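Local coordinates for protein oxidoreductase (Bordetella pertussis, PDB 3Q2K) that probably oxidises UDP-N-acetylglucosaminuronic acid with NAD as cofactor, an early step in making 2,3-diacetamido-2,3-dideoxy-D-mannuronic acid, at residues 82-85 with 86-90; 159-162 with 163-167. All blocks are in the same frame, centred on the assembly; numbering follows the deposited sequence.

Contact 1 of 2, residues 82-85 with 86-90; sequences SSLS and DMLAQ
Ser83 OG accepts a hydrogen bond from Asp86 N at 3.2 Å, with the N-H pointing almost straight at the oxygen (170°). This is an N-cap: Ser83 stands just before the helix and its hydroxyl takes up an amide of the first turn. Ser83 OG is also hydrogen-bonded to Ser85 OG, 3.1 Å away. The Asp86 carboxylate lies beside the cap, its CG 3.3 Å from Ser83 OG. Its charge probably also favours this end of the helix dipole. Ser83 O starts the main-chain ladder by accepting from Met87 N at 3.1 Å. Ser85 O takes a short bond of 2.7 Å from Ala89 N. The capped helix, 84-90, belongs to the NAD-binding Rossmann fold and follows strand 79-81 after a two-residue link. On its buried side Leu84 CG meets Leu88 CD1 at 3.6 Å, one turn on. Leu84 CG is anti to the backbone N (chi1 172°), while Leu88 CG is anti to the carbonyl carbon (chi1 -73°), and the two side chains cross at a slant. Further out, Met87 touches Phe81 and Leu96 of the sheet. Leu84 also touches Gln108 and Glu111 of helix 105-114, and its side chain lies about 5 Å from the bound NADH.

Contact 2 of 2, residues 159-162 with 163-167; sequences QLVK and KAIEQ
Val161 and Ile165 lie side by side on helix 156-166, pointing the same way, with Val161 CG1 4.1 Å from Ile165 CD1. Behind them Ile165 N gives a 2.8 Å bond to Val161 O, nearly along the C=O axis. The packed face is carried by Val161, on Val281 and Val283 of strand 279-284, and by Leu160 and Ala164, which face strand 290-296. Ile165 is partly exposed and touches Phe170. The solvent side belongs to the exposed Lys163 and Glu166. Lys163 NZ donates to Gln159 OE1 at 3.2 Å, in the amide plane and on a lone pair. A bend at chi2 (-51°) turns the Gln159 amide toward the Lys163 tail, and its NE2 is held by Arg153 O. Both ends of the amide are thus engaged, which should fix its rotation. Glu166 OE2 forms a salt bridge of 3.3 Å with Lys162 NZ. Lys162 is less open: its ammonium also donates to Trp218 O and makes a cation-pi contact with the Trp218 ring, tying the helix to helix 210-220. The i to i+4 pairs are those of an alpha-helix; the split into an apolar and a polar face makes it amphipathic, here packed on the large mixed sheet of the C-terminal alpha/beta domain.

In the fold
Contacts 1 and 2 do not touch: their centres are 43 Å apart, on opposite sides of the chain's centre. Each lies along one helix and is partly buried, with apolar residues facing a sheet and several polar ones exposed. The sheets differ. Residues 82-90 cover the parallel Rossmann sheet near the bound NADH, whereas residues 159-167 cover the mixed sheet of the other domain, farther from the cofactor site. The chemistry differs too. Contact 1 is a helix start, where a serine hydroxyl caps a backbone amide. Contact 2 covers the middle and end of its helix, and its polar pairs are side chain to side chain, through charge and amide groups.

Contact 1 of 2, residues 82-85 with 86-90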
loop_
_atom_site.group_PDB
_atom_site.type_symbol
_atom_site.label_atom_id
_atom_site.label_comp_id
_atom_site.label_asym_id
_atom_site.label_seq_id
_atom_site.Cartn_x
_atom_site.Cartn_y
_atom_site.Cartn_z
ATOM N N SER C 82 -21.254 -39.831 -25.682
ATOM C CA SER C 82 -21.515 -39.514 -24.295
ATOM C C SER C 82 -20.244 -38.966 -23.666
ATOM O O SER C 82 -20.284 -38.529 -22.519
ATOM C CB SER C 82 -22.053 -40.725 -23.532
ATOM O OG SER C 82 -21.051 -41.722 -23.442
ATOM N N SER C 83 -19.127 -38.938 -24.382
ATOM C CA SER C 83 -18.011 -38.158 -23.857
ATOM C C SER C 83 -17.275 -37.423 -24.968
ATOM O O SER C 83 -17.372 -37.795 -26.135
ATOM C CB SER C 83 -17.009 -39.017 -23.087
ATOM O OG SER C 83 -15.948 -39.330 -23.974
ATOM N N LEU C 84 -16.519 -36.391 -24.611
ATOM C CA LEU C 84 -15.883 -35.643 -25.680
ATOM C C LEU C 84 -14.753 -36.487 -26.250
ATOM O O LEU C 84 -14.524 -36.410 -27.456
ATOM C CB LEU C 84 -15.387 -34.267 -25.230
ATOM C CG LEU C 84 -14.544 -33.485 -26.242
ATOM C CD1 LEU C 84 -15.429 -33.128 -27.412
ATOM C CD2 LEU C 84 -14.051 -32.188 -25.628
ATOM N N SER C 85 -14.032 -37.249 -25.431
ATOM C CA SER C 85 -12.959 -38.062 -26.008
ATOM C C SER C 85 -13.455 -38.974 -27.119
ATOM O O SER C 85 -12.837 -39.088 -28.180
ATOM C CB SER C 85 -12.203 -38.902 -24.978
ATOM O OG SER C 85 -12.888 -38.825 -23.741
ATOM N N ASP C 86 -14.602 -39.593 -26.862
ATOM C CA ASP C 86 -15.161 -40.533 -27.826
ATOM C C ASP C 86 -15.522 -39.788 -29.102
ATOM O O ASP C 86 -15.207 -40.227 -30.213
ATOM C CB ASP C 86 -16.404 -41.231 -27.275
ATOM C CG ASP C 86 -16.123 -41.953 -25.972
ATOM O OD1 ASP C 86 -14.924 -42.157 -25.687
ATOM O OD2 ASP C 86 -17.079 -42.291 -25.239
ATOM N N MET C 87 -16.161 -38.638 -28.913
ATOM C CA MET C 87 -16.694 -37.903 -30.049
ATOM C C MET C 87 -15.522 -37.491 -30.930
ATOM O O MET C 87 -15.605 -37.438 -32.154
ATOM C CB MET C 87 -17.456 -36.671 -29.572
ATOM C CG MET C 87 -17.730 -35.700 -30.704
ATOM S SD MET C 87 -18.845 -34.467 -30.013
ATOM C CE MET C 87 -19.632 -33.744 -31.455
ATOM N N LEU C 88 -14.388 -37.247 -30.286
ATOM C CA LEU C 88 -13.224 -36.794 -31.029
ATOM C C LEU C 88 -12.504 -38.016 -31.586
ATOM O O LEU C 88 -11.924 -37.953 -32.667
ATOM C CB LEU C 88 -12.269 -36.032 -30.107
ATOM C CG LEU C 88 -12.750 -34.636 -29.699
ATOM C CD1 LEU C 88 -11.880 -34.148 -28.564
ATOM C CD2 LEU C 88 -12.702 -33.595 -30.810
ATOM N N ALA C 89 -12.502 -39.126 -30.857
ATOM C CA ALA C 89 -11.916 -40.339 -31.422
ATOM C C ALA C 89 -12.716 -40.843 -32.621
ATOM O O ALA C 89 -12.161 -41.133 -33.674
ATOM C CB ALA C 89 -11.755 -41.432 -30.381
ATOM N N GLN C 90 -14.038 -40.883 -32.523
ATOM C CA GLN C 90 -14.787 -41.520 -33.592
ATOM C C GLN C 90 -15.449 -40.523 -34.535
ATOM O O GLN C 90 -15.830 -40.874 -35.648
ATOM C CB GLN C 90 -15.776 -42.483 -32.933
ATOM C CG GLN C 90 -14.984 -43.497 -32.116
ATOM C CD GLN C 90 -15.816 -44.412 -31.241
ATOM O OE1 GLN C 90 -16.376 -43.986 -30.229
ATOM N NE2 GLN C 90 -15.864 -45.690 -31.605
#

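Contact 2 of 2, residues 159-162 with 163-167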
loop_
_atom_site.group_PDB
_atom_site.type_symbol
_atom_site.label_atom_id
_atom_site.label_comp_id
_atom_site.label_asym_id
_atom_site.label_seq_id
_atom_site.Cartn_x
_atom_site.Cartn_y
_atom_site.Cartn_z
ATOM N N GLN C 159 -23.980 -2.045 -34.058
ATOM C CA GLN C 159 -23.269 -1.763 -35.304
ATOM C C GLN C 159 -23.284 -0.293 -35.709
ATOM O O GLN C 159 -22.260 0.281 -36.078
ATOM C CB GLN C 159 -23.797 -2.624 -36.458
ATOM C CG GLN C 159 -23.139 -3.994 -36.561
ATOM C CD GLN C 159 -21.621 -3.916 -36.567
ATOM O OE1 GLN C 159 -21.036 -3.196 -37.375
ATOM N NE2 GLN C 159 -20.972 -4.636 -35.657
ATOM N N LEU C 160 -24.442 0.352 -35.633
ATOM C CA LEU C 160 -24.480 1.782 -35.946
ATOM C C LEU C 160 -23.628 2.602 -34.980
ATOM O O LEU C 160 -23.002 3.598 -35.337
ATOM C CB LEU C 160 -25.912 2.310 -35.830
ATOM C CG LEU C 160 -26.955 2.004 -36.905
ATOM C CD1 LEU C 160 -28.305 2.534 -36.436
ATOM C CD2 LEU C 160 -26.522 2.717 -38.166
ATOM N N VAL C 161 -23.650 2.253 -33.701
ATOM C CA VAL C 161 -22.838 3.045 -32.791
ATOM C C VAL C 161 -21.369 2.842 -33.186
ATOM O O VAL C 161 -20.572 3.776 -33.261
ATOM C CB VAL C 161 -23.183 2.563 -31.368
ATOM C CG1 VAL C 161 -22.128 2.976 -30.363
ATOM C CG2 VAL C 161 -24.535 3.128 -30.968
ATOM N N LYS C 162 -21.005 1.595 -33.461
ATOM C CA LYS C 162 -19.623 1.217 -33.744
ATOM C C LYS C 162 -19.162 2.022 -34.948
ATOM O O LYS C 162 -18.080 2.606 -34.977
ATOM C CB LYS C 162 -19.615 -0.270 -34.101
ATOM C CG LYS C 162 -18.306 -0.881 -34.566
ATOM C CD LYS C 162 -17.333 -0.984 -33.408
ATOM C CE LYS C 162 -16.239 -1.986 -33.719
ATOM N NZ LYS C 162 -15.076 -1.441 -32.989
ATOM N N LYS C 163 -20.025 2.075 -35.955
ATOM C CA LYS C 163 -19.713 2.866 -37.132
ATOM C C LYS C 163 -19.471 4.333 -36.786
ATOM O O LYS C 163 -18.516 4.940 -37.267
ATOM C CB LYS C 163 -20.802 2.692 -38.194
ATOM C CG LYS C 163 -20.460 1.597 -39.181
ATOM C CD LYS C 163 -21.587 0.584 -39.233
ATOM C CE LYS C 163 -21.240 -0.557 -40.180
ATOM N NZ LYS C 163 -22.106 -1.752 -39.975
ATOM N N ALA C 164 -20.318 4.953 -35.973
ATOM C CA ALA C 164 -20.028 6.346 -35.674
ATOM C C ALA C 164 -18.742 6.483 -34.867
ATOM O O ALA C 164 -17.986 7.442 -35.013
ATOM C CB ALA C 164 -21.188 6.977 -34.948
ATOM N N ILE C 165 -18.484 5.525 -33.984
ATOM C CA ILE C 165 -17.264 5.696 -33.217
ATOM C C ILE C 165 -16.084 5.558 -34.170
ATOM O O ILE C 165 -15.091 6.270 -34.013
ATOM C CB ILE C 165 -17.104 4.699 -32.066
ATOM C CG1 ILE C 165 -18.105 5.025 -30.956
ATOM C CG2 ILE C 165 -15.659 4.721 -31.580
ATOM C CD1 ILE C 165 -18.128 3.845 -29.994
ATOM N N GLU C 166 -16.191 4.678 -35.160
ATOM C CA GLU C 166 -15.024 4.420 -35.990
ATOM C C GLU C 166 -14.753 5.579 -36.943
ATOM O O GLU C 166 -13.609 5.779 -37.333
ATOM C CB GLU C 166 -15.041 3.072 -36.716
ATOM C CG GLU C 166 -14.792 1.825 -35.867
ATOM C CD GLU C 166 -15.086 0.562 -36.662
ATOM O OE1 GLU C 166 -15.645 0.691 -37.772
ATOM O OE2 GLU C 166 -14.792 -0.557 -36.195
ATOM N N GLN C 167 -15.754 6.366 -37.314
ATOM C CA GLN C 167 -15.459 7.479 -38.213
ATOM C C GLN C 167 -15.272 8.785 -37.459
ATOM O O GLN C 167 -15.541 9.852 -38.010
ATOM C CB GLN C 167 -16.650 7.691 -39.143
ATOM C CG GLN C 167 -17.009 6.441 -39.919
ATOM C CD GLN C 167 -18.478 6.449 -40.251
ATOM O OE1 GLN C 167 -19.185 7.402 -39.914
ATOM N NE2 GLN C 167 -18.938 5.384 -40.897
#